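Side-chain contacts in putative pneumococcal surface protein (Streptococcus pneumoniae, PDB 4CNL), which binds choline through a row of repeats, and so probably attaches to the choline-decorated teichoic acids of the pneumococcal cell wall: residues S3-Q8 / W12-G17; V22-A25 / Y30-K33; S41-D46 / A65-Y70. All blocks are in the same frame, centred on the assembly; numbering follows the deposited sequence.

The three contacts follow one another along the N-terminal part of an elongated, all-beta choline-binding domain and lie on the same side of the chain's centre. Contact 1 is the hairpin of strands 4-8 and 11-15. Contact 2 belongs to the next hairpin, 25-27 with 30-32, and its centre lies about 11 Å away. These two touch, for instance where Trp5 packs on Leu32, and both reach the same choline. Contact 3, about 17 Å from contact 2 between centres, joins strand 42-46 to the hairpin turn at 65-70. A Lys33-Glu42 salt bridge ties contacts 2 and 3 together. Successive hairpins thus share choline sites between them and build a repetitive, multivalent ligand-binding rod.

Contact 1: S3-Q8 / W12-G17. With CHT (choline ion), chain D.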
loop_
_atom_site.group_PDB
_atom_site.type_symbol
_atom_site.label_atom_id
_atom_site.label_comp_id
_atom_site.label_asym_id
_atom_site.label_seq_id
_atom_site.Cartn_x
_atom_site.Cartn_y
_atom_site.Cartn_z
ATOM N N SER A 3 40.936 1.583 5.906
ATOM C CA SER A 3 39.684 2.263 5.608
ATOM C C SER A 3 38.797 1.362 4.756
ATOM O O SER A 3 39.273 0.424 4.113
ATOM C CB SER A 3 39.936 3.597 4.899
ATOM O OG SER A 3 40.642 3.405 3.684
ATOM N N GLY A 4 37.500 1.640 4.768
ATOM C CA GLY A 4 36.580 0.904 3.924
ATOM C C GLY A 4 36.010 -0.340 4.571
ATOM O O GLY A 4 36.096 -0.529 5.792
ATOM N N TRP A 5 35.415 -1.181 3.732
ATOM C CA TRP A 5 34.698 -2.369 4.178
ATOM C C TRP A 5 35.652 -3.513 4.504
ATOM O O TRP A 5 36.522 -3.858 3.704
ATOM C CB TRP A 5 33.704 -2.807 3.111
ATOM C CG TRP A 5 32.507 -1.919 3.037
ATOM C CD1 TRP A 5 32.248 -0.960 2.106
ATOM C CD2 TRP A 5 31.406 -1.909 3.948
ATOM N NE1 TRP A 5 31.043 -0.359 2.373
ATOM C CE2 TRP A 5 30.511 -0.916 3.507
ATOM C CE3 TRP A 5 31.090 -2.646 5.093
ATOM C CZ2 TRP A 5 29.319 -0.642 4.170
ATOM C CZ3 TRP A 5 29.908 -2.371 5.755
ATOM C CH2 TRP A 5 29.033 -1.382 5.291
ATOM N N VAL A 6 35.467 -4.102 5.676
ATOM C CA VAL A 6 36.348 -5.150 6.181
ATOM C C VAL A 6 35.506 -6.221 6.850
ATOM O O VAL A 6 34.660 -5.897 7.682
ATOM C CB VAL A 6 37.357 -4.587 7.207
ATOM C CG1 VAL A 6 38.129 -5.706 7.864
ATOM C CG2 VAL A 6 38.298 -3.584 6.547
ATOM N N LYS A 7 35.718 -7.484 6.495
ATOM C CA LYS A 7 34.993 -8.571 7.158
ATOM C C LYS A 7 35.848 -9.158 8.278
ATOM O O LYS A 7 36.974 -9.607 8.043
ATOM C CB LYS A 7 34.593 -9.661 6.159
ATOM C CG LYS A 7 33.532 -10.621 6.690
ATOM C CD LYS A 7 32.976 -11.493 5.578
ATOM C CE LYS A 7 31.884 -12.409 6.098
ATOM N NZ LYS A 7 31.469 -13.394 5.061
ATOM N N GLN A 8 35.309 -9.125 9.492
ATOM C CA GLN A 8 35.997 -9.598 10.693
ATOM C C GLN A 8 35.082 -10.459 11.528
ATOM O O GLN A 8 33.969 -10.032 11.849
ATOM C CB GLN A 8 36.444 -8.441 11.586
ATOM C CG GLN A 8 36.976 -7.224 10.924
ATOM C CD GLN A 8 37.638 -6.326 11.940
ATOM O OE1 GLN A 8 37.072 -5.313 12.366
ATOM N NE2 GLN A 8 38.834 -6.710 12.365
ATOM N N TRP A 12 30.511 -7.874 8.580
ATOM C CA TRP A 12 31.100 -6.758 7.847
ATOM C C TRP A 12 31.152 -5.515 8.712
ATOM O O TRP A 12 30.190 -5.200 9.425
ATOM C CB TRP A 12 30.305 -6.473 6.557
ATOM C CG TRP A 12 30.646 -7.421 5.447
ATOM C CD1 TRP A 12 29.923 -8.502 5.040
ATOM C CD2 TRP A 12 31.818 -7.386 4.627
ATOM N NE1 TRP A 12 30.568 -9.136 4.005
ATOM C CE2 TRP A 12 31.735 -8.470 3.735
ATOM C CE3 TRP A 12 32.934 -6.540 4.564
ATOM C CZ2 TRP A 12 32.720 -8.733 2.788
ATOM C CZ3 TRP A 12 33.911 -6.798 3.612
ATOM C CH2 TRP A 12 33.796 -7.887 2.740
ATOM N N TYR A 13 32.299 -4.838 8.669
ATOM C CA TYR A 13 32.516 -3.568 9.357
ATOM C C TYR A 13 32.942 -2.522 8.340
ATOM O O TYR A 13 33.523 -2.855 7.305
ATOM C CB TYR A 13 33.606 -3.700 10.439
ATOM C CG TYR A 13 33.208 -4.625 11.557
ATOM C CD1 TYR A 13 33.315 -6.002 11.411
ATOM C CD2 TYR A 13 32.706 -4.123 12.749
ATOM C CE1 TYR A 13 32.938 -6.862 12.434
ATOM C CE2 TYR A 13 32.315 -4.969 13.774
ATOM C CZ TYR A 13 32.444 -6.336 13.611
ATOM O OH TYR A 13 32.055 -7.182 14.624
ATOM N N TYR A 14 32.690 -1.257 8.646
ATOM C CA TYR A 14 33.168 -0.189 7.784
ATOM C C TYR A 14 34.107 0.728 8.554
ATOM O O TYR A 14 33.728 1.309 9.563
ATOM C CB TYR A 14 32.002 0.609 7.187
ATOM C CG TYR A 14 32.489 1.653 6.213
ATOM C CD1 TYR A 14 32.777 1.318 4.892
ATOM C CD2 TYR A 14 32.684 2.965 6.619
ATOM C CE1 TYR A 14 33.252 2.270 4.003
ATOM C CE2 TYR A 14 33.147 3.924 5.733
ATOM C CZ TYR A 14 33.429 3.572 4.435
ATOM O OH TYR A 14 33.885 4.532 3.560
ATOM N N PHE A 15 35.350 0.820 8.083
ATOM C CA PHE A 15 36.330 1.718 8.669
ATOM C C PHE A 15 36.257 3.078 7.996
ATOM O O PHE A 15 36.374 3.155 6.772
ATOM C CB PHE A 15 37.746 1.147 8.513
ATOM C CG PHE A 15 38.064 0.012 9.455
ATOM C CD1 PHE A 15 37.552 -1.265 9.236
ATOM C CD2 PHE A 15 38.913 0.216 10.534
ATOM C CE1 PHE A 15 37.870 -2.315 10.107
ATOM C CE2 PHE A 15 39.224 -0.816 11.416
ATOM C CZ PHE A 15 38.709 -2.085 11.203
ATOM N N ASP A 16 36.069 4.147 8.771
ATOM C CA ASP A 16 36.021 5.479 8.169
ATOM C C ASP A 16 37.421 5.962 7.776
ATOM O O ASP A 16 38.411 5.229 7.889
ATOM C CB ASP A 16 35.315 6.507 9.091
ATOM C CG ASP A 16 36.063 6.804 10.412
ATOM O OD1 ASP A 16 37.305 6.665 10.521
ATOM O OD2 ASP A 16 35.373 7.234 11.360
ATOM N N GLY A 17 37.493 7.199 7.297
ATOM C CA GLY A 17 38.740 7.736 6.775
ATOM C C GLY A 17 39.831 7.854 7.821
ATOM O O GLY A 17 41.013 7.848 7.479
HETATM C C4 CHT D . 28.791 -7.291 1.107
HETATM C C5 CHT D . 28.825 -6.053 2.001
HETATM C C6 CHT D . 29.246 -4.874 -0.011
HETATM C C7 CHT D . 29.307 -3.758 2.059
HETATM C C8 CHT D . 31.004 -5.295 1.487
HETATM O O6 CHT D . 27.486 -7.858 1.142
HETATM N N1 CHT D . 29.601 -4.998 1.382
HETATM O O HOH W 1 32.105 -9.804 14.329
#
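Trp5 and Trp12 stand on the same face of the antiparallel hairpin formed by strands 4-8 and 11-15, with Trp5 CB 4.0 Å from Trp12 CZ3, and their rings make two walls around the trimethylammonium head of a choline ion. Methyl C7 of the choline sits over the centre of the indole of Trp5, 3.4 Å from Trp5 CD2. A second methyl, C8, lies over a face of Trp12 but toward its rim, 3.8 Å from Trp12 CE3.

Each indole is backed on the face turned from the ligand. Behind Trp5 comes Tyr14, edge to face, with its CD1 3.5 Å from Trp5 CE2 and the planes 64° apart, while Tyr14 CB covers the six-membered ring. Behind Trp12 runs the aliphatic chain of Lys7. Its CB lies 3.7 Å from the centroid of the six-membered ring, almost exactly on the ring normal. With CG opposite the backbone nitrogen (chi1 -165°) and the chain extended beyond it, CD continues along the same face to pass 3.7 Å from Trp12 NE1.

The reverse side of the hairpin carries Val6, Tyr13 and Phe15. Val6 CG2 rests 3.6 Å from Phe15 CD1, and a water links Tyr13 OH to the carbonyl oxygen of Gln8. Four backbone hydrogen bonds, two each in the pairs Gly4-Phe15 and Val6-Tyr13, fix the spacing of the strands and hence of the two tryptophans. Tyr30, Met38 and Asp58 complete the pocket, with Asp58 O accepting a hydrogen bond from the choline.

Facing a quaternary ammonium that has no N-H to donate, the indoles offer pi faces and van der Waals surface, an arrangement consistent with cation-pi recognition of the head group.

Contact 2: V22-A25 / Y30-K33. With CHT (choline ion), chain D.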
loop_
_atom_site.group_PDB
_atom_site.type_symbol
_atom_site.label_atom_id
_atom_site.label_comp_id
_atom_site.label_asym_id
_atom_site.label_seq_id
_atom_site.Cartn_x
_atom_site.Cartn_y
_atom_site.Cartn_z
ATOM N N VAL A 22 32.720 2.629 12.020
ATOM C CA VAL A 22 31.455 3.345 11.968
ATOM C C VAL A 22 30.399 2.539 12.727
ATOM O O VAL A 22 30.265 1.328 12.527
ATOM C CB VAL A 22 31.015 3.592 10.517
ATOM C CG1 VAL A 22 29.594 4.158 10.476
ATOM C CG2 VAL A 22 32.016 4.527 9.803
ATOM N N LYS A 23 29.665 3.206 13.617
ATOM C CA LYS A 23 28.658 2.527 14.438
ATOM C C LYS A 23 27.404 3.383 14.525
ATOM O O LYS A 23 27.494 4.611 14.588
ATOM C CB LYS A 23 29.181 2.238 15.846
ATOM C CG LYS A 23 30.475 1.438 15.881
ATOM C CD LYS A 23 30.970 1.231 17.312
ATOM C CE LYS A 23 32.224 0.371 17.345
ATOM N NZ LYS A 23 32.743 0.233 18.743
ATOM N N ASN A 24 26.246 2.731 14.513
ATOM C CA ASN A 24 24.949 3.422 14.537
ATOM C C ASN A 24 24.795 4.452 13.434
ATOM O O ASN A 24 24.410 5.593 13.699
ATOM C CB ASN A 24 24.726 4.126 15.877
ATOM C CG ASN A 24 24.832 3.196 17.049
ATOM O OD1 ASN A 24 24.035 2.272 17.192
ATOM N ND2 ASN A 24 25.815 3.441 17.914
ATOM N N ALA A 25 25.088 4.065 12.199
ATOM C CA ALA A 25 25.081 5.028 11.108
ATOM C C ALA A 25 25.029 4.354 9.760
ATOM O O ALA A 25 25.461 3.209 9.589
ATOM C CB ALA A 25 26.306 5.939 11.183
ATOM N N TYR A 30 24.144 0.918 3.159
ATOM C CA TYR A 30 24.294 -0.034 4.259
ATOM C C TYR A 30 24.206 0.636 5.613
ATOM O O TYR A 30 24.540 1.815 5.767
ATOM C CB TYR A 30 25.639 -0.766 4.132
ATOM C CG TYR A 30 25.828 -1.342 2.752
ATOM C CD1 TYR A 30 25.317 -2.593 2.432
ATOM C CD2 TYR A 30 26.480 -0.617 1.761
ATOM C CE1 TYR A 30 25.463 -3.120 1.158
ATOM C CE2 TYR A 30 26.631 -1.138 0.483
ATOM C CZ TYR A 30 26.123 -2.392 0.194
ATOM O OH TYR A 30 26.273 -2.919 -1.068
ATOM N N TYR A 31 23.765 -0.124 6.610
ATOM C CA TYR A 31 23.627 0.418 7.952
ATOM C C TYR A 31 24.522 -0.325 8.938
ATOM O O TYR A 31 24.461 -1.550 9.020
ATOM C CB TYR A 31 22.162 0.337 8.417
ATOM C CG TYR A 31 21.979 0.975 9.763
ATOM C CD1 TYR A 31 21.897 2.360 9.881
ATOM C CD2 TYR A 31 21.940 0.206 10.927
ATOM C CE1 TYR A 31 21.764 2.968 11.120
ATOM C CE2 TYR A 31 21.793 0.803 12.177
ATOM C CZ TYR A 31 21.714 2.189 12.262
ATOM O OH TYR A 31 21.588 2.816 13.483
ATOM N N LEU A 32 25.339 0.418 9.684
ATOM C CA LEU A 32 26.211 -0.171 10.699
ATOM C C LEU A 32 25.551 -0.070 12.068
ATOM O O LEU A 32 25.171 1.018 12.518
ATOM C CB LEU A 32 27.581 0.517 10.712
ATOM C CG LEU A 32 28.524 0.337 9.511
ATOM C CD1 LEU A 32 28.627 -1.116 9.088
ATOM C CD2 LEU A 32 28.093 1.218 8.325
ATOM N N LYS A 33 25.414 -1.212 12.732
ATOM C CA LYS A 33 24.691 -1.278 13.999
ATOM C C LYS A 33 25.548 -0.813 15.187
ATOM O O LYS A 33 26.654 -0.309 15.008
ATOM C CB LYS A 33 24.177 -2.703 14.210
ATOM C CG LYS A 33 23.207 -3.131 13.114
ATOM C CD LYS A 33 22.613 -4.524 13.349
ATOM C CE LYS A 33 23.645 -5.621 13.126
ATOM N NZ LYS A 33 23.013 -6.985 13.132
HETATM C C4 CHT D . 28.791 -7.291 1.107
HETATM C C5 CHT D . 28.825 -6.053 2.001
HETATM C C6 CHT D . 29.246 -4.874 -0.011
HETATM C C7 CHT D . 29.307 -3.758 2.059
HETATM C C8 CHT D . 31.004 -5.295 1.487
HETATM O O6 CHT D . 27.486 -7.858 1.142
HETATM N N1 CHT D . 29.601 -4.998 1.382
HETATM O O HOH W 2 22.146 1.240 15.776
#
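Leu32 N donates to Ala25 O over 2.8 Å in a nearly straight bond (170° at the hydrogen), the shortest backbone bond joining segments 22-25 and 30-33. Together with its return bond, Ala25 N to Leu32 O at 3.1 Å in the carbonyl plane, it defines an antiparallel hydrogen-bonded pair. Asn24 also faces Leu32, which makes this a G1 beta bulge, and Asn24 takes the positive phi expected of its first position. The bulge lies at the start of the hairpin of strands 25-27 and 30-32 in a choline-binding repeat. Asn24 N reaches past the pair to Lys33 O at 3.1 Å. Here the donor stands 72° out of the carbonyl plane, so the bond does not use a lone-pair direction.

Tyr31 lies alongside the bulge. Its ring is carried there by a CG placed opposite the backbone nitrogen (chi1 -176°), which lays CE1 near Ala25 N and brings Tyr31 OH to 3.6 Å from Asn24 CA. A water in the plane of the ring bridges the two side chains, 2.6 Å from Asn24 OD1, to which it donates, and 2.8 Å from Tyr31 OH. Trp26 meets the Tyr31 ring edge to face, and Ile44 and Asp46 of the following strand also pack on it.

Leu32 turns to the other side of the hairpin and is buried. Its CD2 lies 3.9 Å from Val22 CG1, the two side chains crossing at about a right angle, while Tyr14 of the preceding hairpin touches both. Tyr30, next but one before Leu32, contributes its ring to the choline site: methyl C7 of the ligand lies over the ring centre, and Tyr30 OH comes 3.7 Å from choline C6.

Contact 3: S41-D46 / A65-Y70; sequences SEWIYD and AWQGAY. With CHT (choline ion), chain H; CHT (choline ion), chain G.
The rings of Trp43 and Tyr70 each turn one face to the same choline methyl, C8, which sits over the centre of both and is 3.5 Å from Trp43 CE2. The two planes are inclined at 76°, with centroids 5.6 Å apart, forming a corner rather than a stack. Where the rings adjoin, Trp43 CH2 lies 3.8 Å from Tyr70 CB. Gln67 CG packs 3.8 Å from Trp43 CZ2, placed there by its position anti to the backbone nitrogen (chi1 177°); the bend at the following bond then directs the amide. Tyr70 OH receives a weak hydrogen bond from the choline hydroxyl O6.

The turn from Gln67 to Tyr70 is type II', with Gly68 at positive phi. It serves a second choline too: Gly68 O accepts a 2.7 Å hydrogen bond from that ligand's O6, while Trp66 offers a face to its C5, 3.5 Å from Trp66 CD2.

Trp52 and Met78 complete the first pocket, and Tyr93, Tyr101 and Asp115 the second. Aromatic sites of this kind, assembled between consecutive hairpins, are characteristic of the choline-binding repeat fold.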
loop_
_atom_site.group_PDB
_atom_site.type_symbol
_atom_site.label_atom_id
_atom_site.label_comp_id
_atom_site.label_asym_id
_atom_site.label_seq_id
_atom_site.Cartn_x
_atom_site.Cartn_y
_atom_site.Cartn_z
ATOM N N SER A 41 19.509 -8.730 6.452
ATOM C CA SER A 41 18.235 -9.438 6.554
ATOM C C SER A 41 17.511 -9.091 7.839
ATOM O O SER A 41 17.123 -9.963 8.615
ATOM C CB SER A 41 18.456 -10.942 6.456
ATOM O OG SER A 41 18.969 -11.266 5.181
ATOM N N GLU A 42 17.357 -7.798 8.085
ATOM C CA GLU A 42 16.733 -7.373 9.317
ATOM C C GLU A 42 16.195 -5.966 9.200
ATOM O O GLU A 42 16.631 -5.180 8.340
ATOM C CB GLU A 42 17.730 -7.464 10.482
ATOM C CG GLU A 42 18.860 -6.458 10.404
ATOM C CD GLU A 42 19.931 -6.716 11.447
ATOM O OE1 GLU A 42 19.658 -6.520 12.649
ATOM O OE2 GLU A 42 21.040 -7.120 11.061
ATOM N N TRP A 43 15.242 -5.679 10.080
ATOM C CA TRP A 43 14.628 -4.376 10.215
ATOM C C TRP A 43 15.387 -3.514 11.202
ATOM O O TRP A 43 15.805 -3.992 12.257
ATOM C CB TRP A 43 13.183 -4.520 10.685
ATOM C CG TRP A 43 12.267 -5.047 9.648
ATOM C CD1 TRP A 43 11.899 -6.348 9.451
ATOM C CD2 TRP A 43 11.578 -4.277 8.665
ATOM N NE1 TRP A 43 11.020 -6.434 8.391
ATOM C CE2 TRP A 43 10.809 -5.172 7.892
ATOM C CE3 TRP A 43 11.538 -2.910 8.363
ATOM C CZ2 TRP A 43 10.014 -4.749 6.825
ATOM C CZ3 TRP A 43 10.753 -2.490 7.302
ATOM C CH2 TRP A 43 9.990 -3.407 6.553
ATOM N N ILE A 44 15.527 -2.234 10.867
ATOM C CA ILE A 44 16.157 -1.253 11.738
ATOM C C ILE A 44 15.308 0.010 11.808
ATOM O O ILE A 44 14.845 0.495 10.777
ATOM C CB ILE A 44 17.583 -0.886 11.226
ATOM C CG1 ILE A 44 18.585 -1.986 11.575
ATOM C CG2 ILE A 44 18.028 0.460 11.781
ATOM C CD1 ILE A 44 18.907 -2.068 13.039
ATOM N N TYR A 45 15.084 0.532 13.014
ATOM C CA TYR A 45 14.468 1.843 13.144
ATOM C C TYR A 45 15.537 2.912 13.307
ATOM O O TYR A 45 16.350 2.868 14.238
ATOM C CB TYR A 45 13.488 1.908 14.323
ATOM C CG TYR A 45 12.686 3.186 14.316
ATOM C CD1 TYR A 45 11.513 3.287 13.574
ATOM C CD2 TYR A 45 13.108 4.301 15.023
ATOM C CE1 TYR A 45 10.780 4.463 13.549
ATOM C CE2 TYR A 45 12.377 5.485 15.007
ATOM C CZ TYR A 45 11.214 5.559 14.267
ATOM O OH TYR A 45 10.482 6.738 14.244
ATOM N N ASP A 46 15.542 3.869 12.390
ATOM C CA ASP A 46 16.485 4.979 12.467
ATOM C C ASP A 46 15.798 6.162 13.132
ATOM O O ASP A 46 14.883 6.753 12.561
ATOM C CB ASP A 46 16.995 5.357 11.074
ATOM C CG ASP A 46 18.209 6.257 11.133
ATOM O OD1 ASP A 46 18.224 7.153 11.994
ATOM O OD2 ASP A 46 19.151 6.068 10.335
ATOM N N ALA A 65 9.839 -1.668 -2.807
ATOM C CA ALA A 65 9.757 -3.109 -2.697
ATOM C C ALA A 65 8.938 -3.551 -1.503
ATOM O O ALA A 65 8.857 -2.849 -0.481
ATOM C CB ALA A 65 11.160 -3.693 -2.614
ATOM N N TRP A 66 8.346 -4.733 -1.629
ATOM C CA TRP A 66 7.680 -5.368 -0.507
ATOM C C TRP A 66 8.645 -6.224 0.306
ATOM O O TRP A 66 9.527 -6.883 -0.242
ATOM C CB TRP A 66 6.506 -6.218 -1.003
ATOM C CG TRP A 66 5.428 -5.387 -1.624
ATOM C CD1 TRP A 66 5.317 -5.027 -2.936
ATOM C CD2 TRP A 66 4.322 -4.775 -0.945
ATOM N NE1 TRP A 66 4.205 -4.239 -3.120
ATOM C CE2 TRP A 66 3.577 -4.071 -1.913
ATOM C CE3 TRP A 66 3.893 -4.760 0.388
ATOM C CZ2 TRP A 66 2.418 -3.360 -1.594
ATOM C CZ3 TRP A 66 2.738 -4.057 0.706
ATOM C CH2 TRP A 66 2.016 -3.369 -0.285
ATOM N N GLN A 67 8.496 -6.169 1.623
ATOM C CA GLN A 67 9.106 -7.140 2.506
ATOM C C GLN A 67 7.986 -7.677 3.385
ATOM O O GLN A 67 7.521 -7.005 4.310
ATOM C CB GLN A 67 10.238 -6.525 3.338
ATOM C CG GLN A 67 10.861 -7.492 4.328
ATOM C CD GLN A 67 11.541 -8.667 3.649
ATOM O OE1 GLN A 67 12.022 -8.560 2.517
ATOM N NE2 GLN A 67 11.579 -9.796 4.336
ATOM N N GLY A 68 7.542 -8.889 3.078
ATOM C CA GLY A 68 6.344 -9.412 3.703
ATOM C C GLY A 68 5.188 -8.488 3.362
ATOM O O GLY A 68 5.010 -8.101 2.204
ATOM N N ALA A 69 4.432 -8.115 4.390
ATOM C CA ALA A 69 3.256 -7.267 4.248
ATOM C C ALA A 69 3.604 -5.783 4.227
ATOM O O ALA A 69 2.716 -4.925 4.218
ATOM C CB ALA A 69 2.290 -7.550 5.382
ATOM N N TYR A 70 4.901 -5.484 4.225
ATOM C CA TYR A 70 5.391 -4.119 4.410
ATOM C C TYR A 70 5.973 -3.548 3.122
ATOM O O TYR A 70 6.558 -4.275 2.330
ATOM C CB TYR A 70 6.441 -4.104 5.529
ATOM C CG TYR A 70 5.898 -4.671 6.817
ATOM C CD1 TYR A 70 5.029 -3.929 7.604
ATOM C CD2 TYR A 70 6.234 -5.954 7.235
ATOM C CE1 TYR A 70 4.510 -4.439 8.771
ATOM C CE2 TYR A 70 5.716 -6.475 8.416
ATOM C CZ TYR A 70 4.854 -5.706 9.174
ATOM O OH TYR A 70 4.327 -6.195 10.347
HETATM C C4 CHT H . 7.720 -6.105 12.156
HETATM C C5 CHT H . 7.202 -4.665 12.100
HETATM C C6 CHT H . 7.757 -2.451 11.495
HETATM C C7 CHT H . 9.451 -3.978 12.065
HETATM C C8 CHT H . 8.276 -4.221 10.038
HETATM O O6 CHT H . 6.701 -6.973 12.639
HETATM N N1 CHT H . 8.172 -3.828 11.419
HETATM C C4 CHT G . 2.801 -9.078 -0.351
HETATM C C5 CHT G . 2.457 -7.677 -0.851
HETATM C C6 CHT G . 0.971 -6.493 -2.267
HETATM C C7 CHT G . 2.241 -8.287 -3.099
HETATM C C8 CHT G . 0.464 -8.682 -1.596
HETATM O O6 CHT G . 4.202 -9.189 -0.141
HETATM N N1 CHT G . 1.529 -7.783 -1.956
#